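Local coordinates for hypothetical protein (Leishmania major, PDB 1R75) that is of unknown function but adopts an all-beta, two-sheet fold and belongs to a family of uncharacterised domains known as DUF1935, at residues I41-A46 with A54-S59; A50-F55 with T112-E117; V68-D73 with Y101-D106. One frame throughout, in Å; residues are numbered along the deposited sequence.

In the fold
Two antiparallel sheets of one small domain illustrate how local and distant pairings combine. From the N terminus, contact 1 comes first: it closes the short loop between strands 42-47 and 52-57 and so forms a hairpin. Contact 2 begins on that second strand, sharing A54 and F55, and reaches across a 56-residue excursion to strand 112-117, extending the same sheet. Contact 3 is nested inside that excursion and joins strands 62-71 and 100-107 of the other sheet; residues 88-98, within its own loop, are not modelled. Contacts 2 and 3 meet where F115 packs on V68, C103 and V105, whereas the centres of contacts 1 and 3 lie about 17 Å apart.

Contact 1: I41-A46 with A54-S59; sequences ILYRIA and AFYNDS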
loop_
_atom_site.group_PDB
_atom_site.type_symbol
_atom_site.label_atom_id
_atom_site.label_comp_id
_atom_site.label_asym_id
_atom_site.label_seq_id
_atom_site.Cartn_x
_atom_site.Cartn_y
_atom_site.Cartn_z
ATOM N N ILE A 41 6.367 8.153 -5.240
ATOM C CA ILE A 41 7.192 7.029 -4.871
ATOM C C ILE A 41 6.287 5.793 -4.686
ATOM O O ILE A 41 6.694 4.674 -4.976
ATOM C CB ILE A 41 7.945 7.299 -3.557
ATOM C CG1 ILE A 41 8.946 8.491 -3.709
ATOM C CG2 ILE A 41 8.745 6.095 -3.174
ATOM C CD1 ILE A 41 9.132 9.360 -2.490
ATOM N N LEU A 42 5.116 6.004 -4.092
ATOM C CA LEU A 42 4.186 4.917 -3.794
ATOM C C LEU A 42 3.043 4.934 -4.735
ATOM O O LEU A 42 2.358 5.957 -4.901
ATOM C CB LEU A 42 3.671 5.014 -2.334
ATOM C CG LEU A 42 2.942 3.769 -1.816
ATOM C CD1 LEU A 42 3.785 2.592 -1.677
ATOM C CD2 LEU A 42 2.164 4.050 -0.512
ATOM N N TYR A 43 2.736 3.779 -5.303
ATOM C CA TYR A 43 1.570 3.663 -6.205
ATOM C C TYR A 43 0.584 2.736 -5.603
ATOM O O TYR A 43 1.000 1.654 -5.165
ATOM C CB TYR A 43 1.999 3.096 -7.548
ATOM C CG TYR A 43 2.903 4.078 -8.270
ATOM C CD1 TYR A 43 2.370 5.012 -9.156
ATOM C CD2 TYR A 43 4.238 4.140 -7.972
ATOM C CE1 TYR A 43 3.201 5.951 -9.806
ATOM C CE2 TYR A 43 5.064 5.057 -8.584
ATOM C CZ TYR A 43 4.536 5.938 -9.527
ATOM O OH TYR A 43 5.348 6.892 -10.081
ATOM N N ARG A 44 -0.682 3.114 -5.613
ATOM C CA ARG A 44 -1.794 2.230 -5.339
ATOM C C ARG A 44 -2.253 1.585 -6.623
ATOM O O ARG A 44 -2.498 2.298 -7.588
ATOM C CB ARG A 44 -2.910 3.002 -4.689
ATOM C CG ARG A 44 -4.157 2.259 -4.437
ATOM C CD ARG A 44 -5.111 3.048 -3.529
ATOM N NE ARG A 44 -5.620 4.257 -4.189
ATOM C CZ ARG A 44 -6.681 4.317 -4.896
ATOM N NH1 ARG A 44 -7.414 3.228 -5.100
ATOM N NH2 ARG A 44 -7.045 5.517 -5.402
ATOM N N ILE A 45 -2.325 0.255 -6.655
ATOM C CA ILE A 45 -2.716 -0.502 -7.862
ATOM C C ILE A 45 -4.052 -1.074 -7.495
ATOM O O ILE A 45 -4.141 -1.907 -6.565
ATOM C CB ILE A 45 -1.742 -1.640 -8.153
ATOM C CG1 ILE A 45 -0.323 -1.051 -8.286
ATOM C CG2 ILE A 45 -2.180 -2.401 -9.438
ATOM C CD1 ILE A 45 0.705 -1.990 -7.827
ATOM N N ALA A 46 -5.106 -0.655 -8.171
ATOM C CA ALA A 46 -6.429 -1.136 -7.887
ATOM C C ALA A 46 -6.853 -2.086 -8.975
ATOM O O ALA A 46 -6.539 -1.882 -10.139
ATOM C CB ALA A 46 -7.400 0.031 -7.765
ATOM N N ALA A 54 -3.304 -3.169 -4.057
ATOM C CA ALA A 54 -1.933 -3.379 -3.761
ATOM C C ALA A 54 -1.164 -2.062 -3.824
ATOM O O ALA A 54 -1.645 -1.100 -4.395
ATOM C CB ALA A 54 -1.346 -4.354 -4.728
ATOM N N PHE A 55 0.003 -2.036 -3.178
ATOM C CA PHE A 55 0.933 -0.911 -3.228
ATOM C C PHE A 55 2.255 -1.353 -3.825
ATOM O O PHE A 55 2.765 -2.470 -3.559
ATOM C CB PHE A 55 1.177 -0.373 -1.809
ATOM C CG PHE A 55 0.025 0.329 -1.254
ATOM C CD1 PHE A 55 -0.393 1.531 -1.789
ATOM C CD2 PHE A 55 -0.662 -0.204 -0.169
ATOM C CE1 PHE A 55 -1.527 2.234 -1.193
ATOM C CE2 PHE A 55 -1.736 0.466 0.411
ATOM C CZ PHE A 55 -2.198 1.676 -0.151
ATOM N N TYR A 56 2.807 -0.486 -4.644
ATOM C CA TYR A 56 4.117 -0.679 -5.241
ATOM C C TYR A 56 5.005 0.510 -4.852
ATOM O O TYR A 56 4.569 1.655 -4.945
ATOM C CB TYR A 56 3.995 -0.855 -6.780
ATOM C CG TYR A 56 5.320 -0.748 -7.470
ATOM C CD1 TYR A 56 6.290 -1.737 -7.291
ATOM C CD2 TYR A 56 5.632 0.341 -8.255
ATOM C CE1 TYR A 56 7.552 -1.614 -7.853
ATOM C CE2 TYR A 56 6.892 0.480 -8.825
ATOM C CZ TYR A 56 7.813 -0.509 -8.654
ATOM O OH TYR A 56 9.040 -0.405 -9.191
ATOM N N ASN A 57 6.208 0.225 -4.385
ATOM C CA ASN A 57 7.178 1.214 -3.964
ATOM C C ASN A 57 8.256 1.247 -5.095
ATOM O O ASN A 57 8.985 0.267 -5.292
ATOM C CB ASN A 57 7.689 0.808 -2.589
ATOM C CG ASN A 57 8.877 1.690 -2.090
ATOM O OD1 ASN A 57 9.392 2.587 -2.795
ATOM N ND2 ASN A 57 9.302 1.413 -0.886
ATOM N N ASP A 58 8.261 2.346 -5.878
ATOM C CA ASP A 58 9.238 2.554 -6.958
ATOM C C ASP A 58 10.585 3.213 -6.500
ATOM O O ASP A 58 11.431 3.560 -7.313
ATOM C CB ASP A 58 8.569 3.378 -8.046
ATOM C CG ASP A 58 9.298 3.307 -9.378
ATOM O OD1 ASP A 58 9.751 2.209 -9.793
ATOM O OD2 ASP A 58 9.431 4.340 -10.047
ATOM N N SER A 59 10.786 3.355 -5.207
ATOM C CA SER A 59 12.061 3.749 -4.687
ATOM C C SER A 59 13.037 2.608 -4.600
ATOM O O SER A 59 12.686 1.516 -4.234
ATOM C CB SER A 59 11.913 4.331 -3.283
ATOM O OG SER A 59 13.171 4.797 -2.881
#
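The beta hairpin of strands 42-47 and 52-57 pairs Y43 with Y56 and I45 with A54, with L42, R44, F55 and N57 on one face and Y43, I45, A54 and Y56 on the other. The Y43 N-H meets Y56 O at 2.8 Å, and Y56 N returns a bond to Y43 O. At the next hydrogen-bonded pair I45 N reaches A54 O at 2.7 Å. Beyond the regular ladder, D58 N still bonds to I41 O at 2.9 Å, which keeps the two chains together past the end of strand 52-57.

On the first face the F55 ring lies diagonally between L42 and R44. With CG anti to the carbonyl carbon (chi1 -71°), its CD1 comes 3.8 Å from L42 CD2, while CE1 lies 3.8 Å from R44 CB, the start of a side chain whose guanidinium leads away to cation-pi contacts with Y35 and W53. The other face carries the tyrosines, side by side and pointing the same way, with Y43 CD2 4.1 Å from Y56 CD2. I45 covers the base of the second one, CD1 to Y56 CB 3.6 Å. Where strand 52-57 ends, on the L42 and F55 side, N57 makes an Asx turn, its OD1 accepting from S59 N at 2.9 Å with the donor tilted from the amide plane; I41 CG2 rests against that oxygen, and N57 ND2 is held by the carbonyls of L62 and V107.

Within its sheet the hairpin lies between strand 33-36, next to 42-47, and strand 112-117, next to 52-57. L42 and F55 face strand 62-71 of the second sheet through I64 and V66, whereas F22 packs edge-to-face with both tyrosines and P27 touches I45 and Y56.

Contact 2: A50-F55 with T112-E117; sequences ARRWAF and TQMFVE
A classic beta bulge interrupts the pairing of strand 52-57 with strand 112-117, where F115 and V116 both stand opposite W53. The carbonyl oxygen of W53 takes two N-H groups, from F115 N at 2.9 Å and, weakly, from V116 N at 3.4 Å, while W53 N bonds normally to V116 O. The twist of F115, psi -71°, belongs to the bulge. Regular pairing resumes with A54 and M114, a non-hydrogen-bonded pair, and F55 and Q113 then exchange two backbone bonds.

The extra residue lets the F115 ring come down beside V116 on the interior face carrying W53 and F55. With its CG anti to the backbone N (chi1 -171°), F115 offers a ring face to an edge-to-face stack: the F55 edge comes over it with the centroids 4.8 Å apart and the planes at 62°. F55 CE2 stands above the centre of the F115 ring, and V116 CG1 covers the opposite face. W53 CE3 meets the F115 rim at CD2, 3.8 Å away, near the plane of that ring; V116 CG2 lies 4.1 Å from W53 CB, alongside the indole.

On the outer face M114, turned by chi2, sets its SD 4.0 Å from A54 CB and equally far from R52 CD. Next to it the side chains of R52 and E117 run side by side. E117 OE1 lies 3.4 Å from R52 CD but 4.6 Å from R52 NH1, so the opposite charges are close without forming a salt bridge, and any attraction between them is probably modest.

F115, which the bulge sets inward beside W53 and F55, packs on strands 62-71 and 100-107 of the facing sheet, consistent with the hydrophobic interior of a beta sandwich.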
loop_
_atom_site.group_PDB
_atom_site.type_symbol
_atom_site.label_atom_id
_atom_site.label_comp_id
_atom_site.label_asym_id
_atom_site.label_seq_id
_atom_site.Cartn_x
_atom_site.Cartn_y
_atom_site.Cartn_z
ATOM N N ALA A 50 -10.842 -8.046 -9.583
ATOM C CA ALA A 50 -10.474 -8.866 -8.413
ATOM C C ALA A 50 -10.909 -8.233 -7.073
ATOM O O ALA A 50 -10.812 -8.858 -6.022
ATOM C CB ALA A 50 -8.954 -9.045 -8.429
ATOM N N ARG A 51 -11.372 -6.982 -7.147
ATOM C CA ARG A 51 -11.754 -6.114 -6.034
ATOM C C ARG A 51 -10.614 -6.001 -4.966
ATOM O O ARG A 51 -10.837 -6.177 -3.780
ATOM C CB ARG A 51 -13.063 -6.530 -5.428
ATOM C CG ARG A 51 -14.254 -6.142 -6.357
ATOM C CD ARG A 51 -15.658 -6.620 -5.911
ATOM N NE ARG A 51 -15.982 -6.455 -4.488
ATOM C CZ ARG A 51 -16.235 -7.479 -3.651
ATOM N NH1 ARG A 51 -16.141 -8.752 -4.062
ATOM N NH2 ARG A 51 -16.548 -7.250 -2.380
ATOM N N ARG A 52 -9.459 -5.658 -5.451
ATOM C CA ARG A 52 -8.211 -5.776 -4.699
ATOM C C ARG A 52 -7.351 -4.554 -4.870
ATOM O O ARG A 52 -7.234 -3.975 -5.973
ATOM C CB ARG A 52 -7.511 -6.946 -5.297
ATOM C CG ARG A 52 -6.299 -7.405 -4.713
ATOM C CD ARG A 52 -5.998 -8.853 -5.334
ATOM N NE ARG A 52 -5.496 -8.788 -6.719
ATOM C CZ ARG A 52 -5.547 -9.792 -7.589
ATOM N NH1 ARG A 52 -6.074 -11.007 -7.250
ATOM N NH2 ARG A 52 -5.042 -9.621 -8.780
ATOM N N TRP A 53 -6.677 -4.186 -3.790
ATOM C CA TRP A 53 -5.657 -3.155 -3.830
ATOM C C TRP A 53 -4.309 -3.693 -3.418
ATOM O O TRP A 53 -4.226 -4.536 -2.489
ATOM C CB TRP A 53 -5.967 -2.104 -2.832
ATOM C CG TRP A 53 -7.075 -1.197 -3.059
ATOM C CD1 TRP A 53 -8.048 -1.229 -4.006
ATOM C CD2 TRP A 53 -7.337 -0.039 -2.245
ATOM N NE1 TRP A 53 -8.931 -0.159 -3.828
ATOM C CE2 TRP A 53 -8.524 0.566 -2.729
ATOM C CE3 TRP A 53 -6.706 0.519 -1.131
ATOM C CZ2 TRP A 53 -9.054 1.745 -2.136
ATOM C CZ3 TRP A 53 -7.227 1.734 -0.574
ATOM C CH2 TRP A 53 -8.377 2.272 -1.042
ATOM N N ALA A 54 -3.304 -3.169 -4.057
ATOM C CA ALA A 54 -1.933 -3.379 -3.761
ATOM C C ALA A 54 -1.164 -2.062 -3.824
ATOM O O ALA A 54 -1.645 -1.100 -4.395
ATOM C CB ALA A 54 -1.346 -4.354 -4.728
ATOM N N PHE A 55 0.003 -2.036 -3.178
ATOM C CA PHE A 55 0.933 -0.911 -3.228
ATOM C C PHE A 55 2.255 -1.353 -3.825
ATOM O O PHE A 55 2.765 -2.470 -3.559
ATOM C CB PHE A 55 1.177 -0.373 -1.809
ATOM C CG PHE A 55 0.025 0.329 -1.254
ATOM C CD1 PHE A 55 -0.393 1.531 -1.789
ATOM C CD2 PHE A 55 -0.662 -0.204 -0.169
ATOM C CE1 PHE A 55 -1.527 2.234 -1.193
ATOM C CE2 PHE A 55 -1.736 0.466 0.411
ATOM C CZ PHE A 55 -2.198 1.676 -0.151
ATOM N N THR A 112 6.054 -5.044 -4.354
ATOM C CA THR A 112 4.583 -4.968 -4.383
ATOM C C THR A 112 4.002 -5.678 -3.132
ATOM O O THR A 112 4.392 -6.822 -2.859
ATOM C CB THR A 112 4.031 -5.644 -5.653
ATOM O OG1 THR A 112 4.565 -5.016 -6.837
ATOM C CG2 THR A 112 2.540 -5.386 -5.879
ATOM N N GLN A 113 3.180 -5.004 -2.329
ATOM C CA GLN A 113 2.445 -5.589 -1.223
ATOM C C GLN A 113 0.957 -5.605 -1.561
ATOM O O GLN A 113 0.354 -4.541 -1.720
ATOM C CB GLN A 113 2.749 -4.829 0.104
ATOM C CG GLN A 113 4.119 -5.117 0.607
ATOM C CD GLN A 113 4.139 -6.439 1.439
ATOM O OE1 GLN A 113 3.410 -7.372 1.154
ATOM N NE2 GLN A 113 4.913 -6.465 2.473
ATOM N N MET A 114 0.320 -6.797 -1.557
ATOM C CA MET A 114 -1.152 -6.903 -1.499
ATOM C C MET A 114 -1.628 -6.270 -0.166
ATOM O O MET A 114 -1.003 -6.408 0.871
ATOM C CB MET A 114 -1.561 -8.396 -1.556
ATOM C CG MET A 114 -1.187 -9.018 -2.863
ATOM S SD MET A 114 -2.184 -8.208 -4.237
ATOM C CE MET A 114 -0.864 -8.094 -4.990
ATOM N N PHE A 115 -2.720 -5.530 -0.248
ATOM C CA PHE A 115 -3.214 -4.766 0.840
ATOM C C PHE A 115 -4.558 -5.221 1.327
ATOM O O PHE A 115 -4.705 -5.746 2.506
ATOM C CB PHE A 115 -3.184 -3.312 0.394
ATOM C CG PHE A 115 -3.465 -2.337 1.514
ATOM C CD1 PHE A 115 -2.732 -2.387 2.667
ATOM C CD2 PHE A 115 -4.483 -1.332 1.385
ATOM C CE1 PHE A 115 -2.962 -1.459 3.705
ATOM C CE2 PHE A 115 -4.741 -0.476 2.453
ATOM C CZ PHE A 115 -3.947 -0.531 3.587
ATOM N N VAL A 116 -5.641 -4.995 0.536
ATOM C CA VAL A 116 -6.993 -5.371 0.950
ATOM C C VAL A 116 -7.779 -5.884 -0.223
ATOM O O VAL A 116 -7.484 -5.648 -1.390
ATOM C CB VAL A 116 -7.802 -4.200 1.600
ATOM C CG1 VAL A 116 -7.152 -3.757 2.778
ATOM C CG2 VAL A 116 -7.971 -3.041 0.615
ATOM N N GLU A 117 -8.792 -6.622 0.075
ATOM C CA GLU A 117 -9.685 -7.092 -0.969
ATOM C C GLU A 117 -11.107 -7.008 -0.478
ATOM O O GLU A 117 -11.406 -7.339 0.669
ATOM C CB GLU A 117 -9.294 -8.558 -1.256
ATOM C CG GLU A 117 -10.130 -9.233 -2.299
ATOM C CD GLU A 117 -9.405 -10.434 -2.978
ATOM O OE1 GLU A 117 -8.173 -10.346 -3.224
ATOM O OE2 GLU A 117 -10.111 -11.426 -3.279
#

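Contact 3: V68-D73 with Y101-D106; sequences VLFDYD and YLCEVD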
loop_
_atom_site.group_PDB
_atom_site.type_symbol
_atom_site.label_atom_id
_atom_site.label_comp_id
_atom_site.label_asym_id
_atom_site.label_seq_id
_atom_site.Cartn_x
_atom_site.Cartn_y
_atom_site.Cartn_z
ATOM N N VAL A 68 -4.311 2.961 6.251
ATOM C CA VAL A 68 -5.494 3.486 5.673
ATOM C C VAL A 68 -6.650 3.134 6.601
ATOM O O VAL A 68 -6.747 2.029 7.099
ATOM C CB VAL A 68 -5.751 2.898 4.297
ATOM C CG1 VAL A 68 -7.092 3.359 3.754
ATOM C CG2 VAL A 68 -4.599 3.220 3.285
ATOM N N LEU A 69 -7.516 4.085 6.821
ATOM C CA LEU A 69 -8.696 3.921 7.634
ATOM C C LEU A 69 -9.894 3.860 6.724
ATOM O O LEU A 69 -10.114 4.790 5.925
ATOM C CB LEU A 69 -8.902 5.158 8.462
ATOM C CG LEU A 69 -8.137 5.428 9.677
ATOM C CD1 LEU A 69 -8.110 7.002 9.902
ATOM C CD2 LEU A 69 -8.807 4.617 10.864
ATOM N N PHE A 70 -10.667 2.798 6.850
ATOM C CA PHE A 70 -11.818 2.485 6.054
ATOM C C PHE A 70 -13.091 2.637 6.896
ATOM O O PHE A 70 -13.091 2.376 8.137
ATOM C CB PHE A 70 -11.712 1.090 5.489
ATOM C CG PHE A 70 -10.610 0.869 4.547
ATOM C CD1 PHE A 70 -10.781 1.006 3.149
ATOM C CD2 PHE A 70 -9.398 0.308 5.022
ATOM C CE1 PHE A 70 -9.760 0.745 2.289
ATOM C CE2 PHE A 70 -8.415 0.005 4.132
ATOM C CZ PHE A 70 -8.576 0.201 2.793
ATOM N N ASP A 71 -14.091 3.247 6.302
ATOM C CA ASP A 71 -15.371 3.438 6.945
ATOM C C ASP A 71 -16.094 2.097 7.205
ATOM O O ASP A 71 -15.850 1.069 6.568
ATOM C CB ASP A 71 -16.327 4.332 6.139
ATOM C CG ASP A 71 -15.873 5.760 6.036
ATOM O OD1 ASP A 71 -14.873 6.200 6.745
ATOM O OD2 ASP A 71 -16.532 6.532 5.273
ATOM N N TYR A 72 -17.020 2.200 8.156
ATOM C CA TYR A 72 -17.646 1.091 8.910
ATOM C C TYR A 72 -18.383 0.203 7.931
ATOM O O TYR A 72 -18.494 -0.993 8.118
ATOM C CB TYR A 72 -18.626 1.711 9.973
ATOM C CG TYR A 72 -19.958 2.211 9.331
ATOM C CD1 TYR A 72 -21.117 1.430 9.350
ATOM C CD2 TYR A 72 -20.026 3.455 8.674
ATOM C CE1 TYR A 72 -22.314 1.870 8.748
ATOM C CE2 TYR A 72 -21.214 3.891 8.022
ATOM C CZ TYR A 72 -22.351 3.096 8.079
ATOM O OH TYR A 72 -23.527 3.508 7.461
ATOM N N ASP A 73 -18.839 0.777 6.816
ATOM C CA ASP A 73 -19.571 0.033 5.799
ATOM C C ASP A 73 -18.797 -0.634 4.669
ATOM O O ASP A 73 -19.343 -1.336 3.816
ATOM C CB ASP A 73 -20.765 0.851 5.248
ATOM C CG ASP A 73 -20.348 2.154 4.662
ATOM O OD1 ASP A 73 -19.198 2.633 4.934
ATOM O OD2 ASP A 73 -21.141 2.749 3.905
ATOM N N TYR A 101 -12.018 0.607 10.208
ATOM C CA TYR A 101 -11.045 -0.464 10.026
ATOM C C TYR A 101 -9.734 0.198 9.662
ATOM O O TYR A 101 -9.666 0.972 8.712
ATOM C CB TYR A 101 -11.464 -1.365 8.939
ATOM C CG TYR A 101 -12.863 -1.882 9.071
ATOM C CD1 TYR A 101 -13.164 -2.904 10.006
ATOM C CD2 TYR A 101 -13.879 -1.391 8.293
ATOM C CE1 TYR A 101 -14.445 -3.392 10.151
ATOM C CE2 TYR A 101 -15.150 -1.836 8.433
ATOM C CZ TYR A 101 -15.451 -2.843 9.355
ATOM O OH TYR A 101 -16.774 -3.296 9.437
ATOM N N LEU A 102 -8.705 -0.071 10.411
ATOM C CA LEU A 102 -7.384 0.390 10.105
ATOM C C LEU A 102 -6.575 -0.751 9.565
ATOM O O LEU A 102 -6.496 -1.825 10.203
ATOM C CB LEU A 102 -6.776 0.968 11.358
ATOM C CG LEU A 102 -5.441 1.661 11.181
ATOM C CD1 LEU A 102 -5.566 2.893 10.402
ATOM C CD2 LEU A 102 -4.920 1.944 12.613
ATOM N N CYS A 103 -6.040 -0.571 8.365
ATOM C CA CYS A 103 -5.157 -1.525 7.708
ATOM C C CYS A 103 -3.843 -0.932 7.345
ATOM O O CYS A 103 -3.750 0.210 6.894
ATOM C CB CYS A 103 -5.746 -2.063 6.430
ATOM S SG CYS A 103 -7.316 -2.897 6.549
ATOM N N GLU A 104 -2.769 -1.674 7.609
ATOM C CA GLU A 104 -1.460 -1.097 7.474
ATOM C C GLU A 104 -0.469 -2.128 6.990
ATOM O O GLU A 104 -0.602 -3.342 7.348
ATOM C CB GLU A 104 -1.018 -0.488 8.774
ATOM C CG GLU A 104 -0.686 -1.419 9.844
ATOM C CD GLU A 104 -0.335 -0.686 11.193
ATOM O OE1 GLU A 104 0.177 0.467 11.196
ATOM O OE2 GLU A 104 -0.547 -1.301 12.269
ATOM N N VAL A 105 0.539 -1.670 6.238
ATOM C CA VAL A 105 1.553 -2.560 5.698
ATOM C C VAL A 105 2.830 -1.723 5.500
ATOM O O VAL A 105 2.786 -0.504 5.309
ATOM C CB VAL A 105 1.078 -3.261 4.353
ATOM C CG1 VAL A 105 1.047 -2.277 3.206
ATOM C CG2 VAL A 105 1.866 -4.553 4.071
ATOM N N ASP A 106 3.964 -2.394 5.561
ATOM C CA ASP A 106 5.218 -1.788 5.090
ATOM C C ASP A 106 5.611 -2.279 3.715
ATOM O O ASP A 106 5.469 -3.433 3.449
ATOM C CB ASP A 106 6.323 -2.141 6.083
ATOM C CG ASP A 106 6.033 -1.619 7.456
ATOM O OD1 ASP A 106 5.549 -0.463 7.585
ATOM O OD2 ASP A 106 6.236 -2.300 8.498
#
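Segments 68-73 and 101-106 pair antiparallel, the axes of their short strand pieces 4.7 Å apart at closest approach and their directions 150° apart. V68 and C103 form one hydrogen-bonded pair, with V68 N to C103 O at 2.9 Å and C103 N to V68 O at 3.0 Å. F70 and Y101 form the other, and L69 and L102 make the non-hydrogen-bonded pair between them.

Y101 buries the most surface here. Its CG is anti to the carbonyl carbon (chi1 -52°), and the ring runs alongside the chain that leaves F70, so that CE2 presents the ring edge to D71 O at 3.5 Å. Y72 O approaches the same edge farther out, near the hydroxyl. Toward the facing sheet, C103 SG lies 3.9 Å from F70 CE2, a sulfur-aromatic contact that meets the ring obliquely; one face of that ring is covered by V68 CG1 from its own strand. On the other side of the sheet the two leucines touch across the ladder, L69 CG to L102 CD1 at 3.7 Å. D71 turns away from Y101 and forms a salt bridge with K100.

The face of V68, F70 and C103 is the one turned to strand 112-117, whereas L69 and L102 reach D126 of strand 123-132. Flanked by strands 83-86 and 123-132, the pair forms the middle of its four-stranded sheet, with one face turned to the other sheet, as in a beta sandwich.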